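Local coordinates for HTLV-2 integrase catalytic core domain (Human T-cell leukemia virus 2, PDB 6QBW), which probably carries out the DNA cutting and strand transfer that insert viral DNA into the host genome, as the catalytic core of the retroviral integrase, at residues A[7-12]-A[30-35]; A[25-30]-A[40-45]. All coordinates share one frame; numbering follows the deposited sequence.

Both contacts belong to the first three strands of the RNase H-like integrase core. From the N terminus the chain enters strand 9-19 through 7-12, returns along strand 22-31, and closes the first loop when 30-35 meets 7-12, making contact 1 at the open end of that hairpin. Contact 2 starts within this loop, at 25-30, and closes later, when 40-45 on strand 37-42 comes back to it; the two closures therefore cross. V30 is common to both, and their centres lie about 16 Å apart. Together they give the antiparallel order 37-42, 22-31, 9-19, and the W29 ring packs against G12 and W10 where the contacts touch.

Contact 1: residues A[7-12]-A[30-35]; sequences NHIWQG and VDTFSG
One carboxylate, that of D31, gathers donors from both segments. Its OD2 takes the backbone N of N7 at 2.6 Å on the syn side, while OD1 accepts the backbone N atoms of F33, from above the carboxylate plane, and S34, from the anti side at 2.8 Å. The S34 bond is nearly straight (174°); the F33 bond closes an Asx turn, and together they make an Asx motif at the strand end. With CG anti to the backbone N (chi1 -179°), the carboxylate also lies at the W10 ring edge, its plane turned 75° from the indole. W10 NE1 is 3.2 Å from D31 OD2. The same NE1 donates to N7 OD1 in the ring plane. A water accepts from I9 N and lies within hydrogen-bonding distance of D31 OD2.

The second polar cluster centres on I9 O. T32 N reaches I9 O at 3.0 Å almost in line with the carbonyl, whereas T32 OG1 donates to the same oxygen at 2.6 Å from above the carbonyl plane. T32 CG2 lies across the Q11 chain, 3.7 Å from Q11 CG. Reciprocal backbone bonds of Q11 and V30, 2.9 Å for Q11 N to V30 O, define the antiparallel register.

Strand 66-68 borders 7-12 on the other edge. The W10 ring packs on helix 47-61, Q11 and V30 meet helix 104-122 from the opposite sheet face, and H156 touches N7 and D31.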
loop_
_atom_site.group_PDB
_atom_site.type_symbol
_atom_site.label_atom_id
_atom_site.label_comp_id
_atom_site.label_asym_id
_atom_site.label_seq_id
_atom_site.Cartn_x
_atom_site.Cartn_y
_atom_site.Cartn_z
ATOM N N ASN A 7 14.844 -0.573 12.098
ATOM C CA ASN A 7 14.566 0.821 12.443
ATOM C C ASN A 7 15.430 1.399 13.570
ATOM O O ASN A 7 15.121 2.465 14.093
ATOM C CB ASN A 7 13.071 1.019 12.733
ATOM C CG ASN A 7 12.195 0.635 11.553
ATOM O OD1 ASN A 7 12.580 0.811 10.395
ATOM N ND2 ASN A 7 11.012 0.110 11.840
ATOM N N HIS A 8 16.522 0.726 13.924
ATOM C CA HIS A 8 17.500 1.304 14.843
ATOM C C HIS A 8 18.278 2.381 14.088
ATOM O O HIS A 8 18.274 3.545 14.481
ATOM C CB HIS A 8 18.433 0.218 15.411
ATOM C CG HIS A 8 19.466 0.734 16.371
ATOM N ND1 HIS A 8 20.612 0.032 16.677
ATOM C CD2 HIS A 8 19.534 1.886 17.080
ATOM C CE1 HIS A 8 21.336 0.721 17.542
ATOM N NE2 HIS A 8 20.706 1.854 17.800
ATOM N N ILE A 9 18.920 1.991 12.990
ATOM C CA ILE A 9 19.725 2.909 12.186
ATOM C C ILE A 9 19.432 2.732 10.701
ATOM O O ILE A 9 19.565 1.632 10.169
ATOM C CB ILE A 9 21.230 2.665 12.392
ATOM C CG1 ILE A 9 21.621 2.845 13.861
ATOM C CG2 ILE A 9 22.048 3.599 11.508
ATOM C CD1 ILE A 9 22.960 2.222 14.198
ATOM N N TRP A 10 19.042 3.820 10.041
ATOM C CA TRP A 10 18.888 3.844 8.590
ATOM C C TRP A 10 20.030 4.633 7.976
ATOM O O TRP A 10 20.685 5.431 8.654
ATOM C CB TRP A 10 17.594 4.547 8.187
ATOM C CG TRP A 10 16.325 3.809 8.430
ATOM C CD1 TRP A 10 16.157 2.640 9.106
ATOM C CD2 TRP A 10 15.025 4.229 8.022
ATOM N NE1 TRP A 10 14.829 2.294 9.126
ATOM C CE2 TRP A 10 14.113 3.258 8.468
ATOM C CE3 TRP A 10 14.543 5.334 7.311
ATOM C CZ2 TRP A 10 12.740 3.358 8.230
ATOM C CZ3 TRP A 10 13.175 5.430 7.072
ATOM C CH2 TRP A 10 12.293 4.448 7.530
ATOM N N GLN A 11 20.248 4.411 6.684
ATOM C CA GLN A 11 21.079 5.283 5.874
ATOM C C GLN A 11 20.234 5.844 4.739
ATOM O O GLN A 11 19.327 5.175 4.238
ATOM C CB GLN A 11 22.271 4.524 5.319
ATOM C CG GLN A 11 23.321 4.212 6.365
ATOM C CD GLN A 11 24.475 3.401 5.812
ATOM O OE1 GLN A 11 24.593 3.212 4.601
ATOM N NE2 GLN A 11 25.335 2.914 6.701
ATOM N N GLY A 12 20.533 7.077 4.349
ATOM C CA GLY A 12 19.783 7.767 3.307
ATOM C C GLY A 12 20.700 8.487 2.344
ATOM O O GLY A 12 21.737 9.017 2.740
ATOM N N VAL A 30 17.594 3.000 3.222
ATOM C CA VAL A 30 17.803 1.586 3.528
ATOM C C VAL A 30 18.044 1.399 5.021
ATOM O O VAL A 30 18.755 2.182 5.652
ATOM C CB VAL A 30 18.981 0.970 2.719
ATOM C CG1 VAL A 30 20.314 1.621 3.073
ATOM C CG2 VAL A 30 19.067 -0.541 2.935
ATOM N N ASP A 31 17.449 0.349 5.573
ATOM C CA ASP A 31 17.661 -0.023 6.964
ATOM C C ASP A 31 18.950 -0.828 7.081
ATOM O O ASP A 31 19.167 -1.762 6.310
ATOM C CB ASP A 31 16.479 -0.844 7.462
ATOM C CG ASP A 31 16.620 -1.245 8.908
ATOM O OD1 ASP A 31 17.284 -2.270 9.178
ATOM O OD2 ASP A 31 16.055 -0.541 9.774
ATOM N N THR A 32 19.789 -0.478 8.054
ATOM C CA THR A 32 21.139 -1.049 8.160
ATOM C C THR A 32 21.186 -2.455 8.768
ATOM O O THR A 32 22.198 -3.146 8.641
ATOM C CB THR A 32 22.091 -0.135 8.957
ATOM O OG1 THR A 32 21.621 0.002 10.303
ATOM C CG2 THR A 32 22.193 1.233 8.303
ATOM N N PHE A 33 20.102 -2.871 9.422
ATOM C CA PHE A 33 20.002 -4.217 9.993
ATOM C C PHE A 33 19.323 -5.190 9.023
ATOM O O PHE A 33 19.827 -6.279 8.788
ATOM C CB PHE A 33 19.237 -4.181 11.315
ATOM C CG PHE A 33 18.875 -5.538 11.844
ATOM C CD1 PHE A 33 19.751 -6.238 12.652
ATOM C CD2 PHE A 33 17.647 -6.111 11.538
ATOM C CE1 PHE A 33 19.413 -7.490 13.140
ATOM C CE2 PHE A 33 17.305 -7.363 12.018
ATOM C CZ PHE A 33 18.190 -8.053 12.823
ATOM N N SER A 34 18.173 -4.802 8.481
ATOM C CA SER A 34 17.392 -5.683 7.609
ATOM C C SER A 34 17.799 -5.580 6.140
ATOM O O SER A 34 17.668 -6.547 5.389
ATOM C CB SER A 34 15.903 -5.360 7.741
ATOM O OG SER A 34 15.609 -4.056 7.262
ATOM N N GLY A 35 18.277 -4.404 5.731
ATOM C CA GLY A 35 18.573 -4.129 4.328
ATOM C C GLY A 35 17.337 -3.731 3.538
ATOM O O GLY A 35 17.408 -3.557 2.327
HETATM O O HOH W 1 18.286 -0.607 11.807
#

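Contact 2: residues A[25-30]-A[40-45]; sequences CLHVWV and SCKKKE
The second beta hairpin of the RNase H-like integrase core pairs strand 22-31 with strand 37-42, the outermost in the chain on that side. The axes of 25-30 and 40-42 approach to 4.8 Å with their directions 150° apart, which fits a twisted antiparallel pair. Two hydrogen-bonded pairs set the register: C25 N donates to K42 O at 2.8 Å, and S40 N to H27 O at 3.0 Å, each with a return bond. The bond from K42 N to C25 O is more bent (142°).

Between them, L26 and C41 form the non-hydrogen-bonded pair. C41 SG touches L26 CD2 at 3.9 Å; helix 104-122 meets L26 on this face and helix 128-142 meets C41.

C25, H27, S40 and K42 point to the other face, where helix 47-61 packs on H27. Beyond the strand, the chain turns back over this face, and C25 CB approaches K44 O to 3.7 Å. The E45 side chain is about 7 Å from a bound calcium ion. The H27 and K42 side chains cross at about a right angle, H27 ND1 3.5 Å from K42 CG. K44 O lies in plane at the H27 ring edge; the buried H27 NE2 has no polar partner in the model.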
loop_
_atom_site.group_PDB
_atom_site.type_symbol
_atom_site.label_atom_id
_atom_site.label_comp_id
_atom_site.label_asym_id
_atom_site.label_seq_id
_atom_site.Cartn_x
_atom_site.Cartn_y
_atom_site.Cartn_z
ATOM N N CYS A 25 16.048 12.506 -9.368
ATOM C CA CYS A 25 16.693 12.391 -8.070
ATOM C C CYS A 25 16.069 11.207 -7.360
ATOM O O CYS A 25 14.890 11.234 -7.006
ATOM C CB CYS A 25 16.519 13.672 -7.254
ATOM S SG CYS A 25 17.498 15.069 -7.861
ATOM N N LEU A 26 16.857 10.148 -7.203
ATOM C CA LEU A 26 16.439 8.983 -6.444
ATOM C C LEU A 26 16.766 9.201 -4.982
ATOM O O LEU A 26 17.926 9.171 -4.592
ATOM C CB LEU A 26 17.145 7.717 -6.941
ATOM C CG LEU A 26 16.801 7.224 -8.345
ATOM C CD1 LEU A 26 17.355 5.820 -8.525
ATOM C CD2 LEU A 26 15.298 7.244 -8.607
ATOM N N HIS A 27 15.740 9.448 -4.183
ATOM C CA HIS A 27 15.886 9.460 -2.736
ATOM C C HIS A 27 15.866 8.000 -2.301
ATOM O O HIS A 27 14.950 7.259 -2.668
ATOM C CB HIS A 27 14.743 10.246 -2.086
ATOM C CG HIS A 27 14.808 11.723 -2.326
ATOM N ND1 HIS A 27 14.641 12.286 -3.573
ATOM C CD2 HIS A 27 15.015 12.755 -1.473
ATOM C CE1 HIS A 27 14.747 13.600 -3.480
ATOM N NE2 HIS A 27 14.973 13.911 -2.216
ATOM N N VAL A 28 16.880 7.578 -1.547
ATOM C CA VAL A 28 17.006 6.170 -1.149
ATOM C C VAL A 28 17.187 6.017 0.358
ATOM O O VAL A 28 18.077 6.618 0.944
ATOM C CB VAL A 28 18.176 5.475 -1.872
ATOM C CG1 VAL A 28 18.303 4.023 -1.422
ATOM C CG2 VAL A 28 17.967 5.551 -3.374
ATOM N N TRP A 29 16.335 5.196 0.967
ATOM C CA TRP A 29 16.394 4.936 2.391
ATOM C C TRP A 29 16.489 3.440 2.620
ATOM O O TRP A 29 15.577 2.702 2.250
ATOM C CB TRP A 29 15.152 5.503 3.077
ATOM C CG TRP A 29 15.071 6.988 2.967
ATOM C CD1 TRP A 29 14.350 7.708 2.057
ATOM C CD2 TRP A 29 15.757 7.943 3.782
ATOM N NE1 TRP A 29 14.536 9.056 2.263
ATOM C CE2 TRP A 29 15.396 9.226 3.318
ATOM C CE3 TRP A 29 16.639 7.837 4.862
ATOM C CZ2 TRP A 29 15.888 10.397 3.897
ATOM C CZ3 TRP A 29 17.131 9.000 5.437
ATOM C CH2 TRP A 29 16.754 10.264 4.952
ATOM N N VAL A 30 17.594 3.000 3.222
ATOM C CA VAL A 30 17.803 1.586 3.528
ATOM C C VAL A 30 18.044 1.399 5.021
ATOM O O VAL A 30 18.755 2.182 5.652
ATOM C CB VAL A 30 18.981 0.970 2.719
ATOM C CG1 VAL A 30 20.314 1.621 3.073
ATOM C CG2 VAL A 30 19.067 -0.541 2.935
ATOM N N SER A 40 12.200 6.677 -3.793
ATOM C CA SER A 40 11.262 7.606 -4.413
ATOM C C SER A 40 11.947 8.331 -5.557
ATOM O O SER A 40 13.057 8.838 -5.400
ATOM C CB SER A 40 10.764 8.635 -3.396
ATOM O OG SER A 40 10.284 8.016 -2.214
ATOM N N CYS A 41 11.282 8.382 -6.706
ATOM C CA CYS A 41 11.770 9.154 -7.839
ATOM C C CYS A 41 11.234 10.575 -7.735
ATOM O O CYS A 41 10.031 10.769 -7.578
ATOM C CB CYS A 41 11.308 8.528 -9.145
ATOM S SG CYS A 41 12.351 8.952 -10.555
ATOM N N LYS A 42 12.121 11.562 -7.817
ATOM C CA LYS A 42 11.730 12.969 -7.695
ATOM C C LYS A 42 12.360 13.819 -8.799
ATOM O O LYS A 42 13.489 13.570 -9.219
ATOM C CB LYS A 42 12.149 13.524 -6.332
ATOM C CG LYS A 42 11.586 12.778 -5.138
ATOM C CD LYS A 42 10.093 12.997 -5.001
ATOM C CE LYS A 42 9.569 12.335 -3.740
ATOM N NZ LYS A 42 8.089 12.411 -3.644
ATOM N N LYS A 43 11.621 14.824 -9.259
ATOM C CA LYS A 43 12.140 15.775 -10.234
ATOM C C LYS A 43 13.164 16.677 -9.562
ATOM O O LYS A 43 14.244 16.902 -10.104
ATOM C CB LYS A 43 11.011 16.616 -10.827
ATOM C CG LYS A 43 10.009 15.827 -11.658
ATOM C CD LYS A 43 10.535 15.521 -13.054
ATOM C CE LYS A 43 9.445 14.963 -13.962
ATOM N NZ LYS A 43 9.775 15.146 -15.404
ATOM N N LYS A 44 12.825 17.175 -8.374
ATOM C CA LYS A 44 13.700 18.078 -7.623
ATOM C C LYS A 44 14.279 17.415 -6.367
ATOM O O LYS A 44 14.051 16.224 -6.112
ATOM C CB LYS A 44 12.940 19.361 -7.275
ATOM C CG LYS A 44 12.710 20.253 -8.488
ATOM C CD LYS A 44 11.845 21.473 -8.192
ATOM C CE LYS A 44 10.464 21.108 -7.650
ATOM N NZ LYS A 44 9.804 19.973 -8.363
ATOM N N GLU A 45 15.054 18.192 -5.611
ATOM C CA GLU A 45 15.702 17.720 -4.387
ATOM C C GLU A 45 15.463 18.668 -3.195
ATOM O O GLU A 45 16.140 18.556 -2.165
ATOM C CB GLU A 45 17.202 17.584 -4.658
ATOM C CG GLU A 45 17.960 16.678 -3.706
ATOM C CD GLU A 45 19.465 16.807 -3.869
ATOM O OE1 GLU A 45 19.974 16.557 -4.987
ATOM O OE2 GLU A 45 20.139 17.158 -2.877
#